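Local coordinates for TolA protein (Pseudomonas aeruginosa, PDB 1LR0) that probably takes part, as the periplasmic C-terminal domain of a Tol-Pal inner-membrane protein, in outer-membrane invagination during cell division and in keeping the outer membrane intact, at residues 25-28 with 29-33; 95-98 with 99-102; 103-107 with 108-112; 115-118 with 119-122. All coordinates share one frame; numbering follows the deposited sequence.

Overall arrangement
The four contacts follow one another along the chain of this TonB-like periplasmic domain, which joins a long N-terminal helix, 4-41, to a three-stranded antiparallel sheet. Contact 1 lies on that helix, contact 2 in the loop before helix 102-108, contact 3 where helix 102-108 passes into strand 111-116, and contact 4 where the same strand gives way to helix 118-123. Contacts 1, 2 and 3 touch one another, their centres about 10 to 13 Å apart, and so bind the long helix to the loop and to strand 111-116. Contact 4 lies across the chain's centre from contacts 2 and 3, its centre about 25 and 23 Å from theirs, at the far end of strand 111-116.

Contact 1 of 4, residues 25-28 with 29-33; sequences EVTG and SLDDL
V26 and L30 sit one turn apart on helix 4-41, side by side and pointing the same way, with V26 CG1 3.9 Å from L30 CD1. The valine methyl gets there because CG1 stands opposite its own backbone N (chi1 169°) and beside the carbonyl carbon. The pair forms an apolar stripe that packs against L100, and L30 also lies on Y109.

T27 and D31 make a second row with the same alignment, but of different character: the methyl T27 CG2 lies 3.9 Å from the carboxylate oxygen D31 OD2. The hydroxyl of T27 turns back along the helix, where OG1 makes a weak hydrogen bond with G23 O. D31 leans over the preceding turn, bringing its CG to 3.2 Å from T27 O.

Beneath both rows runs regular alpha-helical bonding. L30 N reaches V26 O at 2.9 Å and nearly straight (164°), D31 N reaches T27 O at 2.9 Å, and the bonds from S29 N to E25 O and from D32 N to G28 O are each 3.0 Å.

The carboxylate of D31 finds its strong partners on the neighbouring segment 108-112: OD2 forms a salt bridge with R112 and OD1 a hydrogen bond with the hydroxyl of Y109. Held by a cation and a phenol, D31 probably stays ionised, and it ties the helix to strand 111-116 and the turn before it, beside the apolar V26-L30 row.

Contact 2 of 4, residues 95-98 with 99-102; sequences PEMQ and QLPR
E96 and M97 each offer a backbone carbonyl to the residue three places on, which is the hydrogen-bonding pattern of a 3-10 turn. Q99 N donates to E96 O at 3.1 Å with an N-H...O angle of 167°, and L100 N to M97 O at the same 3.1 Å and 170°, so both bonds are nearly straight at the hydrogen. The turn begins with a shorter bond, Q98 N to P95 O at 2.7 Å.

Apolar contact accompanies the second of these bonds. M97, a selenomethionine introduced for the structure determination, lies alongside L100 and points the same way, its SE 4.2 Å from L100 CD1. A bend at chi2 (-76°) folds the end of the M97 chain instead of letting it run straight out. L100 in turn places CB 3.6 Å from M97 O, resting on the carbonyl that its own N-H engages.

The glutamines contribute mostly through their aliphatic parts. Q99 brings CG to 3.2 Å from E96 O, while the extended Q98 chain carries its amide to D63, where NE2 donates to D63 O.

From L100 on the backbone is extended, and P101 takes the N-cap position of helix 102-108. The turn thus lies just ahead of that helix and against the long helix 4-41: M97 packs on L30 and I34, L100 on L30, and the side chain of E96 on L33, while M97 and L100 also meet Y109, in the turn after helix 102-108.

Contact 3 of 4, residues 103-107 with 108-112; sequences ATFDS and LYRQR
The junction between helix 102-108 and strand 111-116 is built around F105, whose carbonyl and ring both meet the residues that follow the helix. F105 O accepts two backbone bonds, from Y109 N at 2.7 Å and from R110 N at 3.0 Å; the second spans one residue more than an alpha-helical bond. A chi1 of -176° swings the F105 ring to the carbonyl side, under this turn: R110 N stands 3.7 Å above one face, offset toward the rim, and Y109 CB comes to 3.7 Å from F105 CD1.

R110 crosses the phenylalanine at about a right angle, the planes 80° apart, so that the rim atom CE2 lies over one guanidinium face. Side-on, the same guanidinium grips a single oxygen of D106 in a salt bridge. R110 NH2 meets D106 OD1 at 2.6 Å on its syn lone pair, whereas R110 NE reaches the same oxygen at 2.7 Å from above the carboxylate plane. Q111 N donates to a water at 3.0 Å that also lies within hydrogen-bonding distance of D106 O.

Backbone bonds then pair R110 with M60 and R112 with I58, so that this helix-to-strand connection delivers strand 111-116 to its place beside strand 54-60 in the antiparallel sheet of the TonB-like fold.

Contact 4 of 4, residues 115-118 with 119-122; sequences IFKP and EDLS
The F116 ring is approached obliquely by L121, with L121 CD2 3.9 Å from F116 CD1 and the two side chains crossing at about a right angle. F116 also packs on V35 and V38 of the long helix and V88 of helix 78-91. The flat carboxylate of E119 folds back toward the ring of P118, bringing OE1 to 3.4 Å from P118 CD. This return depends on a CG set between the backbone N and the carbonyl carbon (chi1 53°) and on a further bend at chi2. The other carboxylate oxygen, E119 OE2, is hydrogen-bonded to G51 N.

Helix 118-123 starts here, with K117 as N-cap residue. L121 N donates to K117 O at 2.9 Å and almost straight (175°), and S122 N to P118 O, also at 2.9 Å.

K117 and D120 run side by side, yet their charges do not meet directly: K117 NZ is 4.6 Å from D120 OD2. A water bridges them, accepting from K117 NZ at 2.9 Å and donating to D120 OD2 at 2.6 Å. The chemistry is therefore split, with a buried hydrocarbon contact fastening the first helical turn to the strand and, beside it, a water-mediated link between opposite charges, probably weaker than a direct salt bridge.

Contact 1 of 4, residues 25-28 with 29-33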
ATOM      1  N   GLU A  25      -7.567  -9.852   4.289  1.00 38.44           N
ATOM      2  CA  GLU A  25      -8.452  -8.758   4.709  1.00 40.34           C
ATOM      3  C   GLU A  25      -7.628  -7.525   5.266  1.00 38.91           C
ATOM      4  O   GLU A  25      -7.984  -6.344   5.077  1.00 33.22           O
ATOM      5  CB  GLU A  25      -9.447  -9.297   5.734  1.00 41.33           C
ATOM      6  CG  GLU A  25     -10.502  -8.284   6.191  1.00 51.52           C
ATOM      7  CD  GLU A  25     -11.591  -8.873   7.151  1.00 60.68           C
ATOM      8  OE1 GLU A  25     -11.626 -10.135   7.415  1.00 62.37           O
ATOM      9  OE2 GLU A  25     -12.410  -8.045   7.657  1.00 66.23           O
ATOM     10  N   VAL A  26      -6.482  -7.824   5.888  1.00 36.97           N
ATOM     11  CA  VAL A  26      -5.680  -6.828   6.562  1.00 35.63           C
ATOM     12  C   VAL A  26      -4.889  -6.034   5.558  1.00 32.84           C
ATOM     13  O   VAL A  26      -4.874  -4.839   5.571  1.00 32.49           O
ATOM     14  CB  VAL A  26      -4.704  -7.514   7.611  1.00 36.50           C
ATOM     15  CG1 VAL A  26      -3.686  -6.539   8.125  1.00 37.72           C
ATOM     16  CG2 VAL A  26      -5.538  -8.023   8.805  1.00 38.99           C
ATOM     17  N   THR A  27      -4.200  -6.733   4.715  1.00 30.26           N
ATOM     18  CA  THR A  27      -3.402  -6.141   3.713  1.00 31.57           C
ATOM     19  C   THR A  27      -4.289  -5.361   2.700  1.00 30.46           C
ATOM     20  O   THR A  27      -3.871  -4.323   2.191  1.00 26.88           O
ATOM     21  CB  THR A  27      -2.579  -7.289   3.085  1.00 34.28           C
ATOM     22  OG1 THR A  27      -1.572  -7.686   4.051  1.00 37.41           O
ATOM     23  CG2 THR A  27      -1.736  -6.842   1.953  1.00 38.92           C
ATOM     24  N   GLY A  28      -5.508  -5.859   2.472  1.00 27.62           N
ATOM     25  CA  GLY A  28      -6.465  -5.234   1.598  1.00 26.80           C
ATOM     26  C   GLY A  28      -6.888  -3.919   2.197  1.00 25.03           C
ATOM     27  O   GLY A  28      -6.999  -2.900   1.519  1.00 25.18           O
ATOM     28  N   SER A  29      -7.186  -3.948   3.472  1.00 24.23           N
ATOM     29  CA  SER A  29      -7.633  -2.825   4.155  1.00 23.97           C
ATOM     30  C   SER A  29      -6.494  -1.759   4.264  1.00 24.49           C
ATOM     31  O   SER A  29      -6.705  -0.552   4.057  1.00 21.00           O
ATOM     32  CB  SER A  29      -8.097  -3.243   5.517  1.00 27.73           C
ATOM     33  OG  SER A  29      -8.391  -2.061   6.267  1.00 35.91           O
ATOM     34  N   LEU A  30      -5.287  -2.188   4.555  1.00 21.32           N
ATOM     35  CA  LEU A  30      -4.189  -1.227   4.618  1.00 21.95           C
ATOM     36  C   LEU A  30      -3.769  -0.637   3.232  1.00 20.53           C
ATOM     37  O   LEU A  30      -3.395   0.528   3.161  1.00 19.42           O
ATOM     38  CB  LEU A  30      -2.996  -1.860   5.326  1.00 20.03           C
ATOM     39  CG  LEU A  30      -3.210  -1.937   6.838  1.00 28.06           C
ATOM     40  CD1 LEU A  30      -2.236  -2.960   7.438  1.00 29.69           C
ATOM     41  CD2 LEU A  30      -3.117  -0.512   7.538  1.00 25.73           C
ATOM     42  N   ASP A  31      -3.813  -1.427   2.172  1.00 18.77           N
ATOM     43  CA  ASP A  31      -3.480  -0.980   0.838  1.00 20.59           C
ATOM     44  C   ASP A  31      -4.557   0.005   0.389  1.00 20.27           C
ATOM     45  O   ASP A  31      -4.222   1.001  -0.258  1.00 21.42           O
ATOM     46  CB  ASP A  31      -3.301  -2.104  -0.198  1.00 21.07           C
ATOM     47  CG  ASP A  31      -2.001  -2.904   0.025  1.00 28.82           C
ATOM     48  OD1 ASP A  31      -1.159  -2.500   0.905  1.00 26.79           O
ATOM     49  OD2 ASP A  31      -1.748  -3.931  -0.635  1.00 27.95           O
ATOM     50  N   ASP A  32      -5.799  -0.261   0.772  1.00 18.94           N
ATOM     51  CA  ASP A  32      -6.891   0.659   0.505  1.00 19.16           C
ATOM     52  C   ASP A  32      -6.639   2.012   1.201  1.00 17.10           C
ATOM     53  O   ASP A  32      -6.828   3.071   0.569  1.00 16.03           O
ATOM     54  CB  ASP A  32      -8.227   0.157   0.972  1.00 16.83           C
ATOM     55  CG  ASP A  32      -8.814  -0.909   0.108  1.00 23.51           C
ATOM     56  OD1 ASP A  32      -8.376  -1.050  -1.056  1.00 22.27           O
ATOM     57  OD2 ASP A  32      -9.792  -1.626   0.589  1.00 25.58           O
ATOM     58  N   LEU A  33      -6.242   1.951   2.470  1.00 17.30           N
ATOM     59  CA  LEU A  33      -5.911   3.158   3.208  1.00 17.18           C
ATOM     60  C   LEU A  33      -4.793   3.917   2.479  1.00 15.40           C
ATOM     61  O   LEU A  33      -4.903   5.093   2.243  1.00 16.64           O
ATOM     62  CB  LEU A  33      -5.629   2.850   4.675  1.00 18.30           C
ATOM     63  CG  LEU A  33      -5.173   4.009   5.578  1.00 17.15           C
ATOM     64  CD1 LEU A  33      -6.344   4.865   5.770  1.00 19.63           C
ATOM     65  CD2 LEU A  33      -4.666   3.498   6.876  1.00 22.94           C
TER

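Contact 2 of 4, residues 95-98 with 99-102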
ATOM      1  N   PRO A  95      -0.082   6.107  10.815  1.00 16.40           N
ATOM      2  CA  PRO A  95       0.074   5.478  12.167  1.00 19.20           C
ATOM      3  C   PRO A  95      -0.741   4.169  12.322  1.00 21.66           C
ATOM      4  O   PRO A  95      -0.560   3.315  13.201  1.00 21.36           O
ATOM      5  CB  PRO A  95      -0.394   6.584  13.110  1.00 18.43           C
ATOM      6  CG  PRO A  95      -1.146   7.581  12.208  1.00 15.91           C
ATOM      7  CD  PRO A  95      -0.517   7.512  10.868  1.00 16.20           C
ATOM      8  N   GLU A  96      -1.702   4.019  11.411  1.00 21.04           N
ATOM      9  CA  GLU A  96      -2.451   2.782  11.273  1.00 19.72           C
ATOM     10  C   GLU A  96      -1.505   1.632  11.135  1.00 21.32           C
ATOM     11  O   GLU A  96      -1.815   0.497  11.583  1.00 25.43           O
ATOM     12  CB  GLU A  96      -3.487   2.825  10.102  1.00 18.16           C
ATOM     13  CG  GLU A  96      -4.602   3.845  10.298  1.00 18.64           C
ATOM     14  CD  GLU A  96      -4.274   5.316   9.914  1.00 18.56           C
ATOM     15  OE1 GLU A  96      -3.100   5.653   9.642  1.00 16.56           O
ATOM     16  OE2 GLU A  96      -5.221   6.126   9.873  1.00 21.38           O
HETATM   17  N   MSE A  97      -0.280   1.843  10.638  1.00 20.70           N
HETATM   18  CA  MSE A  97       0.577   0.737  10.532  1.00 22.13           C
HETATM   19  C   MSE A  97       0.930   0.182  11.879  1.00 25.26           C
HETATM   20  O   MSE A  97       1.391  -0.939  11.959  1.00 25.83           O
HETATM   21  CB  MSE A  97       1.848   1.083   9.847  1.00 20.07           C
HETATM   22  CG  MSE A  97       1.660   1.565   8.471  1.00 27.17           C
HETATM   23 SE   MSE A  97       1.264  -0.061   7.297  1.00 36.88          SE
HETATM   24  CE  MSE A  97       0.175   0.953   5.857  1.00 27.58           C
ATOM     25  N   GLN A  98       0.689   0.924  12.941  1.00 27.88           N
ATOM     26  CA  GLN A  98       1.176   0.457  14.246  1.00 29.25           C
ATOM     27  C   GLN A  98       0.350  -0.710  14.727  1.00 33.60           C
ATOM     28  O   GLN A  98       0.650  -1.294  15.741  1.00 36.40           O
ATOM     29  CB  GLN A  98       1.125   1.559  15.278  1.00 28.13           C
ATOM     30  CG  GLN A  98       2.152   2.696  15.088  1.00 28.01           C
ATOM     31  CD  GLN A  98       1.883   3.874  15.978  1.00 32.69           C
ATOM     32  OE1 GLN A  98       1.355   3.716  17.079  1.00 38.02           O
ATOM     33  NE2 GLN A  98       2.243   5.068  15.517  1.00 31.12           N
ATOM     34  N   GLN A  99      -0.699  -1.058  14.011  1.00 35.13           N
ATOM     35  CA  GLN A  99      -1.569  -2.170  14.359  1.00 36.48           C
ATOM     36  C   GLN A  99      -1.015  -3.513  13.964  1.00 34.58           C
ATOM     37  O   GLN A  99      -1.521  -4.557  14.386  1.00 33.87           O
ATOM     38  CB  GLN A  99      -2.848  -1.981  13.614  1.00 38.76           C
ATOM     39  CG  GLN A  99      -3.538  -0.648  14.067  1.00 48.46           C
ATOM     40  CD  GLN A  99      -4.874  -0.346  13.341  1.00 61.34           C
ATOM     41  OE1 GLN A  99      -5.570   0.658  13.667  1.00 70.25           O
ATOM     42  NE2 GLN A  99      -5.222  -1.197  12.354  1.00 62.96           N
ATOM     43  N   LEU A 100       0.035  -3.498  13.173  1.00 32.29           N
ATOM     44  CA  LEU A 100       0.668  -4.711  12.759  1.00 32.13           C
ATOM     45  C   LEU A 100       1.704  -5.177  13.805  1.00 34.92           C
ATOM     46  O   LEU A 100       2.439  -4.373  14.327  1.00 34.22           O
ATOM     47  CB  LEU A 100       1.436  -4.470  11.479  1.00 30.56           C
ATOM     48  CG  LEU A 100       0.585  -4.070  10.274  1.00 29.17           C
ATOM     49  CD1 LEU A 100       1.475  -3.809   9.171  1.00 29.21           C
ATOM     50  CD2 LEU A 100      -0.317  -5.226   9.937  1.00 32.21           C
ATOM     51  N   PRO A 101       1.821  -6.479  14.007  1.00 36.63           N
ATOM     52  CA  PRO A 101       2.968  -7.039  14.711  1.00 36.62           C
ATOM     53  C   PRO A 101       4.142  -6.663  13.911  1.00 36.51           C
ATOM     54  O   PRO A 101       4.080  -6.586  12.690  1.00 34.95           O
ATOM     55  CB  PRO A 101       2.786  -8.557  14.541  1.00 38.24           C
ATOM     56  CG  PRO A 101       1.400  -8.750  14.325  1.00 37.74           C
ATOM     57  CD  PRO A 101       0.885  -7.523  13.555  1.00 37.26           C
ATOM     58  N   ARG A 102       5.241  -6.480  14.594  1.00 35.24           N
ATOM     59  CA  ARG A 102       6.400  -5.987  13.991  1.00 35.27           C
ATOM     60  C   ARG A 102       6.932  -6.850  12.904  1.00 36.48           C
ATOM     61  O   ARG A 102       7.501  -6.316  11.934  1.00 36.06           O
ATOM     62  CB  ARG A 102       7.461  -5.739  15.041  1.00 36.94           C
ATOM     63  CG  ARG A 102       8.714  -5.165  14.413  1.00 40.41           C
ATOM     64  CD  ARG A 102       8.447  -3.719  13.927  1.00 45.30           C
ATOM     65  NE  ARG A 102       9.475  -2.849  14.458  1.00 50.47           N
ATOM     66  CZ  ARG A 102       9.319  -2.017  15.475  1.00 47.81           C
ATOM     67  NH1 ARG A 102       8.148  -1.866  16.092  1.00 48.95           N
ATOM     68  NH2 ARG A 102      10.364  -1.340  15.857  1.00 53.31           N
TER

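Contact 3 of 4, residues 103-107 with 108-112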
ATOM      1  N   ALA A 103       6.796  -8.180  13.008  1.00 35.83           N
ATOM      2  CA  ALA A 103       7.400  -8.978  11.964  1.00 36.48           C
ATOM      3  C   ALA A 103       6.591  -8.815  10.701  1.00 33.15           C
ATOM      4  O   ALA A 103       7.109  -8.942   9.634  1.00 33.27           O
ATOM      5  CB  ALA A 103       7.426 -10.430  12.333  1.00 37.34           C
ATOM      6  N   THR A 104       5.305  -8.633  10.850  1.00 34.06           N
ATOM      7  CA  THR A 104       4.464  -8.442   9.673  1.00 35.17           C
ATOM      8  C   THR A 104       4.808  -7.100   9.019  1.00 31.68           C
ATOM      9  O   THR A 104       5.020  -7.017   7.809  1.00 33.25           O
ATOM     10  CB  THR A 104       3.011  -8.500  10.061  1.00 35.06           C
ATOM     11  OG1 THR A 104       2.740  -9.745  10.707  1.00 40.27           O
ATOM     12  CG2 THR A 104       2.125  -8.538   8.801  1.00 37.65           C
ATOM     13  N   PHE A 105       4.894  -6.047   9.819  1.00 32.17           N
ATOM     14  CA  PHE A 105       5.404  -4.776   9.299  1.00 28.27           C
ATOM     15  C   PHE A 105       6.654  -4.891   8.499  1.00 29.86           C
ATOM     16  O   PHE A 105       6.736  -4.479   7.309  1.00 26.46           O
ATOM     17  CB  PHE A 105       5.686  -3.751  10.369  1.00 28.76           C
ATOM     18  CG  PHE A 105       6.126  -2.409   9.786  1.00 24.88           C
ATOM     19  CD1 PHE A 105       5.192  -1.576   9.189  1.00 27.86           C
ATOM     20  CD2 PHE A 105       7.468  -2.064   9.729  1.00 24.40           C
ATOM     21  CE1 PHE A 105       5.584  -0.380   8.597  1.00 22.16           C
ATOM     22  CE2 PHE A 105       7.897  -0.865   9.168  1.00 21.23           C
ATOM     23  CZ  PHE A 105       6.959  -0.018   8.579  1.00 25.00           C
ATOM     24  N   ASP A 106       7.659  -5.475   9.120  1.00 29.10           N
ATOM     25  CA  ASP A 106       8.938  -5.565   8.504  1.00 30.54           C
ATOM     26  C   ASP A 106       8.881  -6.354   7.196  1.00 29.57           C
ATOM     27  O   ASP A 106       9.645  -6.095   6.266  1.00 27.74           O
ATOM     28  CB  ASP A 106       9.938  -6.267   9.438  1.00 32.94           C
ATOM     29  CG  ASP A 106      10.508  -5.347  10.557  1.00 38.48           C
ATOM     30  OD1 ASP A 106      10.499  -4.084  10.462  1.00 41.43           O
ATOM     31  OD2 ASP A 106      11.061  -5.854  11.573  1.00 42.38           O
ATOM     32  N   SER A 107       7.994  -7.319   7.136  1.00 29.94           N
ATOM     33  CA  SER A 107       8.001  -8.187   5.998  1.00 32.50           C
ATOM     34  C   SER A 107       7.275  -7.495   4.822  1.00 31.52           C
ATOM     35  O   SER A 107       7.691  -7.629   3.704  1.00 30.53           O
ATOM     36  CB  SER A 107       7.247  -9.448   6.339  1.00 33.61           C
ATOM     37  OG  SER A 107       6.840 -10.094   5.134  1.00 41.33           O
ATOM     38  N   LEU A 108       6.203  -6.790   5.145  1.00 29.03           N
ATOM     39  CA  LEU A 108       5.307  -6.299   4.149  1.00 28.37           C
ATOM     40  C   LEU A 108       5.222  -4.808   3.901  1.00 26.42           C
ATOM     41  O   LEU A 108       4.830  -4.409   2.777  1.00 20.92           O
ATOM     42  CB  LEU A 108       3.936  -6.743   4.531  1.00 29.60           C
ATOM     43  CG  LEU A 108       3.738  -8.228   4.173  1.00 34.96           C
ATOM     44  CD1 LEU A 108       2.425  -8.706   4.707  1.00 36.92           C
ATOM     45  CD2 LEU A 108       3.788  -8.471   2.656  1.00 37.77           C
ATOM     46  N   TYR A 109       5.521  -4.004   4.913  1.00 22.11           N
ATOM     47  CA  TYR A 109       5.198  -2.567   4.850  1.00 22.68           C
ATOM     48  C   TYR A 109       6.318  -1.662   5.067  1.00 23.55           C
ATOM     49  O   TYR A 109       6.219  -0.471   4.753  1.00 21.93           O
ATOM     50  CB  TYR A 109       4.049  -2.174   5.757  1.00 23.15           C
ATOM     51  CG  TYR A 109       2.712  -2.615   5.175  1.00 27.04           C
ATOM     52  CD1 TYR A 109       2.135  -3.856   5.499  1.00 27.41           C
ATOM     53  CD2 TYR A 109       2.068  -1.852   4.222  1.00 26.92           C
ATOM     54  CE1 TYR A 109       0.912  -4.234   4.990  1.00 21.97           C
ATOM     55  CE2 TYR A 109       0.845  -2.296   3.637  1.00 27.54           C
ATOM     56  CZ  TYR A 109       0.293  -3.486   4.022  1.00 27.75           C
ATOM     57  OH  TYR A 109      -0.933  -3.953   3.491  1.00 27.95           O
ATOM     58  N   ARG A 110       7.443  -2.183   5.550  1.00 23.37           N
ATOM     59  CA  ARG A 110       8.622  -1.370   5.579  1.00 24.41           C
ATOM     60  C   ARG A 110       9.073  -0.875   4.220  1.00 23.59           C
ATOM     61  O   ARG A 110       9.569   0.290   4.056  1.00 22.85           O
ATOM     62  CB  ARG A 110       9.766  -2.106   6.327  1.00 25.92           C
ATOM     63  CG  ARG A 110      10.914  -1.198   6.661  1.00 28.99           C
ATOM     64  CD  ARG A 110      12.028  -1.869   7.510  1.00 33.06           C
ATOM     65  NE  ARG A 110      11.648  -2.208   8.893  1.00 36.45           N
ATOM     66  CZ  ARG A 110      11.848  -1.403   9.981  1.00 32.40           C
ATOM     67  NH1 ARG A 110      12.351  -0.195   9.858  1.00 35.29           N
ATOM     68  NH2 ARG A 110      11.523  -1.811  11.196  1.00 35.92           N
ATOM     69  N   GLN A 111       8.935  -1.712   3.199  1.00 23.27           N
ATOM     70  CA  GLN A 111       9.206  -1.287   1.860  1.00 23.11           C
ATOM     71  C   GLN A 111       8.025  -1.911   1.135  1.00 24.65           C
ATOM     72  O   GLN A 111       7.821  -3.105   1.248  1.00 24.33           O
ATOM     73  CB  GLN A 111      10.500  -1.860   1.313  1.00 26.19           C
ATOM     74  CG  GLN A 111      11.789  -1.080   1.639  1.00 34.39           C
ATOM     75  CD  GLN A 111      12.849  -1.334   0.563  1.00 43.33           C
ATOM     76  OE1 GLN A 111      13.651  -0.474   0.292  1.00 49.67           O
ATOM     77  NE2 GLN A 111      12.810  -2.517  -0.072  1.00 50.99           N
ATOM     78  N   ARG A 112       7.161  -1.123   0.523  1.00 20.53           N
ATOM     79  CA  ARG A 112       5.971  -1.713  -0.123  1.00 21.06           C
ATOM     80  C   ARG A 112       5.766  -1.072  -1.505  1.00 20.65           C
ATOM     81  O   ARG A 112       5.817   0.172  -1.587  1.00 17.12           O
ATOM     82  CB  ARG A 112       4.672  -1.539   0.652  1.00 21.85           C
ATOM     83  CG  ARG A 112       3.582  -2.581   0.181  1.00 24.60           C
ATOM     84  CD  ARG A 112       2.467  -2.900   1.093  1.00 26.34           C
ATOM     85  NE  ARG A 112       1.384  -3.706   0.511  1.00 25.40           N
ATOM     86  CZ  ARG A 112       1.380  -5.028   0.408  1.00 32.57           C
ATOM     87  NH1 ARG A 112       2.380  -5.738   0.895  1.00 33.27           N
ATOM     88  NH2 ARG A 112       0.324  -5.634  -0.136  1.00 28.17           N
TER
HETATM   89  O   HOH W   1       8.945  -4.625   3.733  1.00 32.51           O

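Contact 4 of 4, residues 115-118 with 119-122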
ATOM      1  N   ILE A 115       0.677   0.199  -6.811  1.00 11.30           N
ATOM      2  CA  ILE A 115       0.382   0.708  -8.114  1.00 10.59           C
ATOM      3  C   ILE A 115      -0.663   1.742  -7.990  1.00 10.60           C
ATOM      4  O   ILE A 115      -1.708   1.519  -7.404  1.00 13.92           O
ATOM      5  CB  ILE A 115      -0.110  -0.455  -8.991  1.00 12.44           C
ATOM      6  CG1 ILE A 115       1.080  -1.402  -9.277  1.00 14.47           C
ATOM      7  CG2 ILE A 115      -0.665   0.067 -10.335  1.00 12.85           C
ATOM      8  CD1 ILE A 115       0.590  -2.682 -10.016  1.00 20.93           C
ATOM      9  N   PHE A 116      -0.391   2.883  -8.562  1.00 10.68           N
ATOM     10  CA  PHE A 116      -1.363   3.962  -8.638  1.00 11.03           C
ATOM     11  C   PHE A 116      -1.836   4.253 -10.033  1.00 12.20           C
ATOM     12  O   PHE A 116      -1.007   4.258 -10.957  1.00 11.41           O
ATOM     13  CB  PHE A 116      -0.740   5.255  -8.068  1.00 12.40           C
ATOM     14  CG  PHE A 116      -0.377   5.114  -6.595  1.00 10.40           C
ATOM     15  CD1 PHE A 116      -1.357   5.060  -5.640  1.00 16.73           C
ATOM     16  CD2 PHE A 116       0.935   5.030  -6.173  1.00 17.01           C
ATOM     17  CE1 PHE A 116      -1.044   4.973  -4.287  1.00 13.01           C
ATOM     18  CE2 PHE A 116       1.207   4.893  -4.821  1.00 14.58           C
ATOM     19  CZ  PHE A 116       0.213   4.899  -3.897  1.00 15.83           C
ATOM     20  N   LYS A 117      -3.119   4.570 -10.209  1.00 12.12           N
ATOM     21  CA  LYS A 117      -3.726   4.932 -11.504  1.00 10.35           C
ATOM     22  C   LYS A 117      -4.425   6.272 -11.339  1.00 10.39           C
ATOM     23  O   LYS A 117      -5.106   6.527 -10.315  1.00  9.89           O
ATOM     24  CB  LYS A 117      -4.775   3.884 -11.939  1.00 13.24           C
ATOM     25  CG  LYS A 117      -4.284   2.489 -11.935  1.00 14.81           C
ATOM     26  CD  LYS A 117      -5.373   1.470 -12.329  1.00 17.42           C
ATOM     27  CE  LYS A 117      -4.943  -0.053 -12.262  1.00 21.15           C
ATOM     28  NZ  LYS A 117      -6.180  -0.845 -12.796  1.00 15.46           N
ATOM     29  N   PRO A 118      -4.371   7.119 -12.331  1.00  9.78           N
ATOM     30  CA  PRO A 118      -5.048   8.424 -12.228  1.00 10.38           C
ATOM     31  C   PRO A 118      -6.511   8.265 -11.932  1.00 11.69           C
ATOM     32  O   PRO A 118      -7.030   9.076 -11.188  1.00 11.80           O
ATOM     33  CB  PRO A 118      -4.885   9.016 -13.634  1.00  9.67           C
ATOM     34  CG  PRO A 118      -3.592   8.481 -14.125  1.00 11.48           C
ATOM     35  CD  PRO A 118      -3.671   6.983 -13.624  1.00 10.35           C
ATOM     36  N   GLU A 119      -7.181   7.280 -12.549  1.00 10.62           N
ATOM     37  CA  GLU A 119      -8.608   7.201 -12.364  1.00 12.03           C
ATOM     38  C   GLU A 119      -8.955   6.770 -10.913  1.00 11.95           C
ATOM     39  O   GLU A 119      -9.944   7.214 -10.343  1.00 11.55           O
ATOM     40  CB  GLU A 119      -9.247   6.257 -13.388  1.00 12.09           C
ATOM     41  CG  GLU A 119      -8.624   4.920 -13.426  1.00 12.83           C
ATOM     42  CD  GLU A 119      -7.483   4.770 -14.476  1.00 19.98           C
ATOM     43  OE1 GLU A 119      -6.603   5.653 -14.619  1.00 13.79           O
ATOM     44  OE2 GLU A 119      -7.463   3.759 -15.182  1.00 16.45           O
ATOM     45  N   ASP A 120      -8.122   5.929 -10.296  1.00  9.90           N
ATOM     46  CA  ASP A 120      -8.375   5.538  -8.945  1.00 11.12           C
ATOM     47  C   ASP A 120      -8.014   6.631  -7.951  1.00  9.34           C
ATOM     48  O   ASP A 120      -8.656   6.849  -6.914  1.00  9.87           O
ATOM     49  CB  ASP A 120      -7.620   4.271  -8.681  1.00 12.38           C
ATOM     50  CG  ASP A 120      -8.342   3.037  -9.244  1.00 15.63           C
ATOM     51  OD1 ASP A 120      -9.614   3.080  -9.428  1.00 12.58           O
ATOM     52  OD2 ASP A 120      -7.706   2.002  -9.530  1.00 14.34           O
ATOM     53  N   LEU A 121      -6.942   7.341  -8.229  1.00 10.26           N
ATOM     54  CA  LEU A 121      -6.642   8.501  -7.417  1.00  9.57           C
ATOM     55  C   LEU A 121      -7.755   9.565  -7.485  1.00 12.51           C
ATOM     56  O   LEU A 121      -8.139  10.170  -6.487  1.00 13.34           O
ATOM     57  CB  LEU A 121      -5.334   9.123  -7.892  1.00  9.69           C
ATOM     58  CG  LEU A 121      -4.070   8.282  -7.610  1.00 12.04           C
ATOM     59  CD1 LEU A 121      -2.887   8.787  -8.453  1.00 16.82           C
ATOM     60  CD2 LEU A 121      -3.630   8.146  -6.188  1.00 13.25           C
ATOM     61  N   SER A 122      -8.315   9.766  -8.670  1.00 11.90           N
ATOM     62  CA  SER A 122      -9.440  10.737  -8.835  1.00 12.34           C
ATOM     63  C   SER A 122     -10.683  10.206  -8.119  1.00 10.98           C
ATOM     64  O   SER A 122     -11.320  10.948  -7.365  1.00 12.57           O
ATOM     65  CB  SER A 122      -9.781  10.962 -10.329  1.00 13.21           C
ATOM     66  OG  SER A 122     -10.809  11.977 -10.363  1.00 18.13           O
TER
HETATM   67  O   HOH W   2      -4.874   2.372  -7.899  1.00 37.90           O
HETATM   68  O   HOH W   3      -8.243  -0.163 -10.837  1.00 14.97           O